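PDB 6S9V: sucrose 6(F)-phosphate phosphorylase from Thermoanaerobacterium thermosaccharolyticum DSM 571, which is a phosphorylase with an alpha-amylase-family catalytic domain, built on a TIM barrel followed by a C-terminal antiparallel beta sheet. Local coordinates for residues A[482-490]-A[494-502]. Residues are numbered along the deposited sequence; the frame is centred on the assembly and turned at random.
With SO4 (sulfate ion), chain G.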
loop_
_atom_site.group_PDB
_atom_site.type_symbol
_atom_site.label_atom_id
_atom_site.label_comp_id
_atom_site.label_asym_id
_atom_site.label_seq_id
_atom_site.Cartn_x
_atom_site.Cartn_y
_atom_site.Cartn_z
ATOM N N LYS A 482 26.201 -14.863 -1.694
ATOM C CA LYS A 482 27.564 -14.350 -1.724
ATOM C C LYS A 482 27.764 -13.399 -2.900
ATOM O O LYS A 482 28.400 -12.348 -2.758
ATOM C CB LYS A 482 28.554 -15.517 -1.785
ATOM C CG LYS A 482 28.590 -16.353 -0.504
ATOM C CD LYS A 482 29.672 -17.434 -0.519
ATOM C CE LYS A 482 29.258 -18.665 -1.319
ATOM N NZ LYS A 482 30.301 -19.745 -1.265
ATOM N N THR A 483 27.218 -13.749 -4.066
ATOM C CA THR A 483 27.388 -12.985 -5.292
ATOM C C THR A 483 26.105 -12.329 -5.780
ATOM O O THR A 483 26.165 -11.503 -6.701
ATOM C CB THR A 483 27.909 -13.902 -6.406
ATOM O OG1 THR A 483 26.893 -14.870 -6.721
ATOM C CG2 THR A 483 29.154 -14.624 -5.951
ATOM N N TYR A 484 24.956 -12.671 -5.198
ATOM C CA TYR A 484 23.630 -12.284 -5.665
ATOM C C TYR A 484 23.328 -12.816 -7.061
ATOM O O TYR A 484 22.352 -12.381 -7.687
ATOM C CB TYR A 484 23.433 -10.764 -5.621
ATOM C CG TYR A 484 23.675 -10.217 -4.239
ATOM C CD1 TYR A 484 22.871 -10.596 -3.165
ATOM C CD2 TYR A 484 24.732 -9.358 -3.994
ATOM C CE1 TYR A 484 23.118 -10.111 -1.886
ATOM C CE2 TYR A 484 24.973 -8.866 -2.732
ATOM C CZ TYR A 484 24.175 -9.247 -1.682
ATOM O OH TYR A 484 24.458 -8.748 -0.432
ATOM N N LYS A 485 24.107 -13.776 -7.542
ATOM C CA LYS A 485 23.775 -14.438 -8.793
ATOM C C LYS A 485 22.443 -15.162 -8.642
ATOM O O LYS A 485 22.256 -15.954 -7.714
ATOM C CB LYS A 485 24.869 -15.420 -9.193
ATOM C CG LYS A 485 24.695 -15.987 -10.596
ATOM C CD LYS A 485 25.805 -16.956 -10.930
ATOM C CE LYS A 485 25.808 -17.321 -12.398
ATOM N NZ LYS A 485 26.806 -18.390 -12.673
ATOM N N THR A 486 21.524 -14.888 -9.559
ATOM C CA THR A 486 20.149 -15.360 -9.483
ATOM C C THR A 486 19.860 -16.166 -10.737
ATOM O O THR A 486 19.937 -15.633 -11.850
ATOM C CB THR A 486 19.178 -14.182 -9.356
ATOM O OG1 THR A 486 19.472 -13.444 -8.163
ATOM C CG2 THR A 486 17.745 -14.663 -9.310
ATOM N N THR A 487 19.542 -17.447 -10.559
ATOM C CA THR A 487 19.262 -18.341 -11.668
ATOM C C THR A 487 17.904 -18.991 -11.450
ATOM O O THR A 487 17.545 -19.339 -10.319
ATOM C CB THR A 487 20.344 -19.425 -11.794
ATOM O OG1 THR A 487 21.633 -18.809 -11.949
ATOM C CG2 THR A 487 20.069 -20.309 -12.995
ATOM N N ILE A 488 17.171 -19.177 -12.537
ATOM C CA ILE A 488 15.898 -19.893 -12.518
ATOM C C ILE A 488 16.032 -21.076 -13.464
ATOM O O ILE A 488 16.196 -20.897 -14.680
ATOM C CB ILE A 488 14.720 -18.994 -12.911
ATOM C CG1 ILE A 488 14.544 -17.872 -11.888
ATOM C CG2 ILE A 488 13.444 -19.832 -13.032
ATOM C CD1 ILE A 488 13.472 -16.866 -12.259
ATOM N N ASP A 489 15.984 -22.285 -12.908
ATOM C CA ASP A 489 15.959 -23.511 -13.692
ATOM C C ASP A 489 14.501 -23.871 -13.942
ATOM O O ASP A 489 13.726 -23.995 -12.989
ATOM C CB ASP A 489 16.655 -24.654 -12.956
ATOM C CG ASP A 489 18.163 -24.492 -12.907
ATOM O OD1 ASP A 489 18.725 -23.817 -13.789
ATOM O OD2 ASP A 489 18.785 -25.055 -11.986
ATOM N N TYR A 490 14.121 -24.022 -15.207
ATOM C CA TYR A 490 12.722 -24.271 -15.530
ATOM C C TYR A 490 12.624 -25.246 -16.691
ATOM O O TYR A 490 13.600 -25.521 -17.392
ATOM C CB TYR A 490 11.983 -22.964 -15.852
ATOM C CG TYR A 490 12.373 -22.340 -17.170
ATOM C CD1 TYR A 490 13.471 -21.497 -17.264
ATOM C CD2 TYR A 490 11.637 -22.589 -18.320
ATOM C CE1 TYR A 490 13.830 -20.920 -18.467
ATOM C CE2 TYR A 490 11.986 -22.022 -19.532
ATOM C CZ TYR A 490 13.086 -21.186 -19.598
ATOM O OH TYR A 490 13.444 -20.622 -20.794
ATOM N N ASN A 494 9.449 -27.941 -24.672
ATOM C CA ASN A 494 9.850 -29.265 -25.127
ATOM C C ASN A 494 10.185 -30.218 -23.984
ATOM O O ASN A 494 10.681 -31.318 -24.242
ATOM C CB ASN A 494 11.051 -29.167 -26.072
ATOM C CG ASN A 494 10.765 -28.316 -27.294
ATOM O OD1 ASN A 494 9.617 -28.179 -27.717
ATOM N ND2 ASN A 494 11.816 -27.761 -27.884
ATOM N N GLY A 495 9.938 -29.824 -22.737
ATOM C CA GLY A 495 10.252 -30.671 -21.605
ATOM C C GLY A 495 11.700 -30.668 -21.175
ATOM O O GLY A 495 12.077 -31.472 -20.315
ATOM N N GLU A 496 12.524 -29.802 -21.748
ATOM C CA GLU A 496 13.940 -29.740 -21.419
ATOM C C GLU A 496 14.153 -28.764 -20.272
ATOM O O GLU A 496 13.499 -27.719 -20.202
ATOM C CB GLU A 496 14.738 -29.305 -22.649
ATOM C CG GLU A 496 14.563 -30.240 -23.846
ATOM C CD GLU A 496 14.973 -29.604 -25.163
ATOM O OE1 GLU A 496 15.211 -28.378 -25.194
ATOM O OE2 GLU A 496 15.042 -30.333 -26.176
ATOM N N GLU A 497 15.102 -29.079 -19.395
ATOM C CA GLU A 497 15.438 -28.155 -18.323
ATOM C C GLU A 497 16.360 -27.081 -18.884
ATOM O O GLU A 497 17.372 -27.386 -19.522
ATOM C CB GLU A 497 16.090 -28.869 -17.141
ATOM C CG GLU A 497 16.341 -27.937 -15.955
ATOM C CD GLU A 497 16.846 -28.662 -14.723
ATOM O OE1 GLU A 497 16.829 -29.909 -14.718
ATOM O OE2 GLU A 497 17.245 -27.984 -13.752
ATOM N N VAL A 498 15.992 -25.825 -18.656
ATOM C CA VAL A 498 16.698 -24.670 -19.189
ATOM C C VAL A 498 17.073 -23.756 -18.034
ATOM O O VAL A 498 16.351 -23.650 -17.037
ATOM C CB VAL A 498 15.826 -23.913 -20.219
ATOM C CG1 VAL A 498 16.435 -22.563 -20.569
ATOM C CG2 VAL A 498 15.623 -24.765 -21.468
ATOM N N LYS A 499 18.219 -23.099 -18.172
ATOM C CA LYS A 499 18.738 -22.196 -17.157
ATOM C C LYS A 499 18.549 -20.756 -17.614
ATOM O O LYS A 499 19.078 -20.359 -18.656
ATOM C CB LYS A 499 20.211 -22.509 -16.899
ATOM C CG LYS A 499 20.762 -21.919 -15.629
ATOM C CD LYS A 499 22.161 -22.450 -15.340
ATOM C CE LYS A 499 22.136 -23.884 -14.817
ATOM N NZ LYS A 499 21.630 -23.979 -13.419
ATOM N N TYR A 500 17.809 -19.977 -16.827
ATOM C CA TYR A 500 17.563 -18.555 -17.081
ATOM C C TYR A 500 18.367 -17.756 -16.064
ATOM O O TYR A 500 18.032 -17.738 -14.871
ATOM C CB TYR A 500 16.064 -18.249 -16.996
ATOM C CG TYR A 500 15.646 -16.797 -16.794
ATOM C CD1 TYR A 500 16.429 -15.733 -17.229
ATOM C CD2 TYR A 500 14.445 -16.501 -16.164
ATOM C CE1 TYR A 500 16.022 -14.414 -17.025
ATOM C CE2 TYR A 500 14.036 -15.203 -15.961
ATOM C CZ TYR A 500 14.824 -14.161 -16.392
ATOM O OH TYR A 500 14.393 -12.872 -16.164
ATOM N N LEU A 501 19.422 -17.094 -16.532
ATOM C CA LEU A 501 20.216 -16.232 -15.665
ATOM C C LEU A 501 19.541 -14.868 -15.589
ATOM O O LEU A 501 19.499 -14.130 -16.577
ATOM C CB LEU A 501 21.645 -16.123 -16.180
ATOM C CG LEU A 501 22.573 -15.207 -15.375
ATOM C CD1 LEU A 501 22.793 -15.725 -13.959
ATOM C CD2 LEU A 501 23.895 -15.068 -16.098
ATOM N N VAL A 502 19.029 -14.529 -14.413
ATOM C CA VAL A 502 18.232 -13.322 -14.233
ATOM C C VAL A 502 19.154 -12.119 -14.262
ATOM O O VAL A 502 18.793 -11.071 -14.804
ATOM C CB VAL A 502 17.434 -13.370 -12.922
ATOM C CG1 VAL A 502 16.637 -12.077 -12.718
ATOM C CG2 VAL A 502 16.508 -14.583 -12.919
ATOM O OXT VAL A 502 20.275 -12.186 -13.752
HETATM S S SO4 G . 29.007 -22.088 1.999
HETATM O O1 SO4 G . 28.446 -21.869 3.330
HETATM O O2 SO4 G . 30.382 -22.565 2.112
HETATM O O3 SO4 G . 28.193 -23.082 1.300
HETATM O O4 SO4 G . 29.001 -20.836 1.247
HETATM O O HOH W 1 21.817 -12.718 -11.734
#
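I488 and Y500 form a hydrogen-bonded antiparallel pair, as do Y490 and V498, while V502 N, donating to T486 O at 2.9 Å, continues the ladder to the last residue; the strand axes approach to 4.7 Å with directions 157° apart. On the face carrying I488, Y490, V498 and Y500, the Y490 ring lies across its partner. With chi1 at 71°, CG stands between the backbone N and the carbonyl carbon, and one ring face turns to V498, whose CB makes a CH-pi contact 4.2 Å from the centroid. The edge of the Y490 ring meets Y500, Y490 CE1 lying 3.8 Å from Y500 CB, and Y490 also packs edge-to-face on F443 and Y447. I488 and Y500 run side by side, I488 CD1 4.0 Å from Y500 CD2. V502 CG2 lies over one face of the Y500 ring and touches I488 CD1. Branched and aromatic residues suit this face because helices 372-384 and 432-446 pack over I488, and 432-446 over Y500. The two strands make a beta hairpin that completes a five-stranded antiparallel sheet, the C-terminal domain as in alpha-amylase relatives, with 497-501 outermost on this side. On the other, more polar face, K499 bends back at chi3 (-75°) and chi4 so that NZ reaches the syn lone pair of D489 OD1 at 2.9 Å in a salt bridge, its bond to D489 OD2 being weak; opposite charges suit these non-hydrogen-bonded neighbours. E497 extends its carboxylate to D489 CB, bringing OE2 within 3.8 Å of D489 OD2, a like-charged approach the nearby ammonium probably eases. Past T487, the aliphatic chain of K485 crosses L501 at about a right angle, K485 CE meeting L501 CD1. A water that accepts from T486 N bridges to C-terminal V502 OXT, itself salt-bridged to R436.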